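Local atomic coordinates of putative lipoprotein (Bacteroides thetaiotaomicron, PDB entry 4Q1Z), a protein that is of unknown function but is a putative two-domain lipoprotein of the DUF4876 family from a Bacteroides species. Residues A[56-68]-A[79-91]. Residues are numbered along the deposited sequence; the frame is centred on the assembly and turned at random.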
loop_
_atom_site.group_PDB
_atom_site.type_symbol
_atom_site.label_atom_id
_atom_site.label_comp_id
_atom_site.label_asym_id
_atom_site.label_seq_id
_atom_site.Cartn_x
_atom_site.Cartn_y
_atom_site.Cartn_z
ATOM N N GLY A 56 11.168 18.288 -36.425
ATOM C CA GLY A 56 11.754 19.553 -35.992
ATOM C C GLY A 56 12.979 19.503 -35.102
ATOM O O GLY A 56 13.390 20.549 -34.586
ATOM N N ILE A 57 13.583 18.309 -34.920
ATOM C CA ILE A 57 14.781 18.172 -34.093
ATOM C C ILE A 57 16.015 18.525 -34.944
ATOM O O ILE A 57 16.241 17.936 -36.004
ATOM C CB ILE A 57 14.891 16.793 -33.366
ATOM C CG1 ILE A 57 16.251 16.633 -32.662
ATOM C CG2 ILE A 57 14.563 15.592 -34.274
ATOM C CD1 ILE A 57 16.219 15.789 -31.476
ATOM N N ILE A 58 16.785 19.523 -34.479
ATOM C CA ILE A 58 18.006 19.997 -35.137
ATOM C C ILE A 58 19.119 18.936 -34.952
ATOM O O ILE A 58 19.256 18.424 -33.838
ATOM C CB ILE A 58 18.418 21.411 -34.634
ATOM C CG1 ILE A 58 18.602 21.486 -33.100
ATOM C CG2 ILE A 58 17.426 22.472 -35.111
ATOM C CD1 ILE A 58 20.013 21.664 -32.685
ATOM N N PRO A 59 19.894 18.559 -36.009
ATOM C CA PRO A 59 20.902 17.490 -35.847
ATOM C C PRO A 59 21.965 17.738 -34.766
ATOM O O PRO A 59 22.263 18.885 -34.412
ATOM C CB PRO A 59 21.546 17.399 -37.235
ATOM C CG PRO A 59 20.491 17.879 -38.157
ATOM C CD PRO A 59 19.840 19.011 -37.414
ATOM N N GLY A 60 22.497 16.631 -34.247
ATOM C CA GLY A 60 23.511 16.585 -33.200
ATOM C C GLY A 60 23.480 15.285 -32.417
ATOM O O GLY A 60 22.749 14.359 -32.781
ATOM N N ILE A 61 24.279 15.195 -31.338
ATOM C CA ILE A 61 24.275 13.994 -30.498
ATOM C C ILE A 61 23.497 14.318 -29.215
ATOM O O ILE A 61 23.831 15.274 -28.511
ATOM C CB ILE A 61 25.670 13.335 -30.244
ATOM C CG1 ILE A 61 26.665 14.234 -29.475
ATOM C CG2 ILE A 61 26.276 12.790 -31.539
ATOM C CD1 ILE A 61 26.885 13.775 -28.015
ATOM N N TYR A 62 22.415 13.564 -28.963
ATOM C CA TYR A 62 21.529 13.768 -27.812
ATOM C C TYR A 62 21.475 12.560 -26.901
ATOM O O TYR A 62 21.687 11.436 -27.356
ATOM C CB TYR A 62 20.089 14.057 -28.291
ATOM C CG TYR A 62 19.881 15.351 -29.048
ATOM C CD1 TYR A 62 20.002 15.398 -30.434
ATOM C CD2 TYR A 62 19.454 16.503 -28.393
ATOM C CE1 TYR A 62 19.775 16.578 -31.143
ATOM C CE2 TYR A 62 19.224 17.689 -29.089
ATOM C CZ TYR A 62 19.380 17.721 -30.467
ATOM O OH TYR A 62 19.141 18.879 -31.163
ATOM N N SER A 63 21.128 12.785 -25.625
ATOM C CA SER A 63 20.872 11.718 -24.656
ATOM C C SER A 63 19.339 11.569 -24.601
ATOM O O SER A 63 18.635 12.478 -24.152
ATOM C CB SER A 63 21.503 12.018 -23.296
ATOM O OG SER A 63 22.479 11.045 -22.962
ATOM N N VAL A 64 18.835 10.473 -25.180
ATOM C CA VAL A 64 17.405 10.212 -25.322
ATOM C C VAL A 64 16.921 9.333 -24.171
ATOM O O VAL A 64 17.515 8.289 -23.903
ATOM C CB VAL A 64 17.108 9.589 -26.712
ATOM C CG1 VAL A 64 15.609 9.455 -26.955
ATOM C CG2 VAL A 64 17.763 10.405 -27.822
ATOM N N THR A 65 15.858 9.780 -23.474
ATOM C CA THR A 65 15.280 9.063 -22.328
ATOM C C THR A 65 13.779 8.837 -22.524
ATOM O O THR A 65 13.067 9.727 -23.009
ATOM C CB THR A 65 15.555 9.806 -21.014
ATOM O OG1 THR A 65 15.331 11.195 -21.224
ATOM C CG2 THR A 65 16.974 9.622 -20.525
ATOM N N VAL A 66 13.323 7.625 -22.155
ATOM C CA VAL A 66 11.937 7.158 -22.215
ATOM C C VAL A 66 11.469 6.901 -20.796
ATOM O O VAL A 66 12.202 6.292 -20.027
ATOM C CB VAL A 66 11.763 5.894 -23.108
ATOM C CG1 VAL A 66 10.298 5.461 -23.194
ATOM C CG2 VAL A 66 12.347 6.103 -24.499
ATOM N N SER A 67 10.278 7.417 -20.434
ATOM C CA SER A 67 9.660 7.255 -19.112
ATOM C C SER A 67 8.141 7.415 -19.192
ATOM O O SER A 67 7.623 8.297 -19.882
ATOM C CB SER A 67 10.238 8.241 -18.103
ATOM O OG SER A 67 9.743 7.990 -16.797
ATOM N N GLY A 68 7.452 6.551 -18.470
ATOM C CA GLY A 68 6.000 6.511 -18.431
ATOM C C GLY A 68 5.507 5.247 -17.782
ATOM O O GLY A 68 6.279 4.543 -17.119
ATOM N N TYR A 79 6.018 0.700 -14.228
ATOM C CA TYR A 79 6.776 1.914 -14.456
ATOM C C TYR A 79 7.833 1.521 -15.485
ATOM O O TYR A 79 8.643 0.608 -15.253
ATOM C CB TYR A 79 7.358 2.509 -13.160
ATOM C CG TYR A 79 8.183 3.751 -13.426
ATOM C CD1 TYR A 79 7.614 4.884 -14.009
ATOM C CD2 TYR A 79 9.547 3.775 -13.154
ATOM C CE1 TYR A 79 8.378 6.014 -14.286
ATOM C CE2 TYR A 79 10.320 4.902 -13.427
ATOM C CZ TYR A 79 9.736 6.010 -14.010
ATOM O OH TYR A 79 10.520 7.099 -14.285
ATOM N N ILE A 80 7.742 2.112 -16.679
ATOM C CA ILE A 80 8.642 1.725 -17.767
ATOM C C ILE A 80 9.682 2.820 -17.980
ATOM O O ILE A 80 9.394 3.998 -17.786
ATOM C CB ILE A 80 7.830 1.336 -19.040
ATOM C CG1 ILE A 80 7.000 2.522 -19.616
ATOM C CG2 ILE A 80 6.927 0.122 -18.726
ATOM C CD1 ILE A 80 6.241 2.259 -20.901
ATOM N N ASN A 81 10.918 2.416 -18.288
ATOM C CA ASN A 81 12.045 3.332 -18.446
ATOM C C ASN A 81 13.066 2.799 -19.445
ATOM O O ASN A 81 13.246 1.595 -19.572
ATOM C CB ASN A 81 12.728 3.586 -17.081
ATOM C CG ASN A 81 13.027 5.040 -16.795
ATOM O OD1 ASN A 81 13.662 5.748 -17.592
ATOM N ND2 ASN A 81 12.599 5.521 -15.632
ATOM N N GLY A 82 13.741 3.707 -20.123
ATOM C CA GLY A 82 14.764 3.375 -21.097
ATOM C C GLY A 82 15.566 4.585 -21.498
ATOM O O GLY A 82 15.157 5.712 -21.234
ATOM N N ASN A 83 16.735 4.360 -22.098
ATOM C CA ASN A 83 17.578 5.442 -22.594
ATOM C C ASN A 83 18.529 4.968 -23.682
ATOM O O ASN A 83 18.755 3.775 -23.853
ATOM C CB ASN A 83 18.354 6.163 -21.481
ATOM C CG ASN A 83 19.304 5.320 -20.698
ATOM O OD1 ASN A 83 20.406 5.008 -21.152
ATOM N ND2 ASN A 83 18.934 5.028 -19.464
ATOM N N SER A 84 19.032 5.927 -24.442
ATOM C CA SER A 84 20.013 5.793 -25.503
ATOM C C SER A 84 20.951 6.957 -25.293
ATOM O O SER A 84 20.539 8.114 -25.450
ATOM C CB SER A 84 19.341 5.813 -26.876
ATOM O OG SER A 84 19.830 4.788 -27.727
ATOM N N VAL A 85 22.161 6.666 -24.794
ATOM C CA VAL A 85 23.145 7.696 -24.462
ATOM C C VAL A 85 23.956 8.065 -25.697
ATOM O O VAL A 85 24.459 7.183 -26.400
ATOM C CB VAL A 85 24.057 7.296 -23.277
ATOM C CG1 VAL A 85 24.818 8.508 -22.738
ATOM C CG2 VAL A 85 23.245 6.635 -22.165
ATOM N N ASN A 86 24.051 9.390 -25.949
ATOM C CA ASN A 86 24.782 10.061 -27.024
ATOM C C ASN A 86 24.552 9.386 -28.395
ATOM O O ASN A 86 25.487 8.894 -29.039
ATOM C CB ASN A 86 26.280 10.176 -26.678
ATOM C CG ASN A 86 26.586 10.967 -25.415
ATOM O OD1 ASN A 86 25.712 11.612 -24.792
ATOM N ND2 ASN A 86 27.849 10.926 -25.005
ATOM N N ALA A 87 23.278 9.375 -28.823
ATOM C CA ALA A 87 22.849 8.839 -30.115
ATOM C C ALA A 87 23.262 9.800 -31.246
ATOM O O ALA A 87 23.257 11.012 -31.034
ATOM C CB ALA A 87 21.342 8.632 -30.110
ATOM N N ALA A 88 23.646 9.265 -32.427
ATOM C CA ALA A 88 24.085 10.078 -33.571
ATOM C C ALA A 88 22.903 10.458 -34.452
ATOM O O ALA A 88 22.550 9.727 -35.383
ATOM C CB ALA A 88 25.139 9.334 -34.380
ATOM N N LEU A 89 22.284 11.606 -34.142
ATOM C CA LEU A 89 21.119 12.119 -34.863
ATOM C C LEU A 89 21.562 13.175 -35.878
ATOM O O LEU A 89 21.835 14.314 -35.495
ATOM C CB LEU A 89 20.077 12.706 -33.879
ATOM C CG LEU A 89 19.478 11.777 -32.819
ATOM C CD1 LEU A 89 20.166 11.961 -31.491
ATOM C CD2 LEU A 89 18.027 12.086 -32.608
ATOM N N PHE A 90 21.679 12.798 -37.165
ATOM C CA PHE A 90 22.125 13.741 -38.200
ATOM C C PHE A 90 21.312 13.618 -39.491
ATOM O O PHE A 90 20.943 14.642 -40.066
ATOM C CB PHE A 90 23.623 13.566 -38.502
ATOM C CG PHE A 90 24.537 13.713 -37.305
ATOM C CD1 PHE A 90 24.805 14.964 -36.762
ATOM C CD2 PHE A 90 25.132 12.599 -36.724
ATOM C CE1 PHE A 90 25.648 15.099 -35.657
ATOM C CE2 PHE A 90 25.976 12.734 -35.618
ATOM C CZ PHE A 90 26.225 13.983 -35.090
ATOM N N LYS A 91 21.027 12.376 -39.934
ATOM C CA LYS A 91 20.249 12.091 -41.141
ATOM C C LYS A 91 18.724 12.298 -40.915
ATOM O O LYS A 91 18.269 12.573 -39.796
ATOM C CB LYS A 91 20.538 10.662 -41.640
#
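Leu89 CD1 meets the edge of the Tyr62 ring near its plane, 3.6 Å from Tyr62 CD1, while Ile57 CD1 lies over one face, offset toward the rim, and Ile58 O receives the hydroxyl at the far edge. The Phe90 ring has Gly60 O over one face and runs alongside Ile61, whose CG2 comes within 3.7 Å of Phe90 CZ. A third ring, Tyr79, is approached obliquely by Ser67 OG and by Gly68 O, 3.4 Å from Tyr79 CD1. Tyr62 and Phe90 sit at one end of an antiparallel beta hairpin, strands 60-68 and 79-84 followed by 87-89, which illustrates how a beta bulge shifts a ladder by one residue, here between Tyr62 and Val64. Beyond it the pairing is regular, and Val66 N reaches Gly82 O at 2.8 Å on a nearly straight bond (176°), though from above the carbonyl plane. At the other end, with CG anti to the backbone N (chi1 178°), Tyr79 reaches obliquely across to Ser67 on the neighbouring strand. A phenylalanine here would probably cost Ser67 OG its bond from the phenol and weaken the link to Glu361 N, leaving Glu362 OE1 to hold Ser67. The phenol hydroxyl donates to Ser67 OG, the Tyr79 OH to Ser67 OG distance being 2.8 Å.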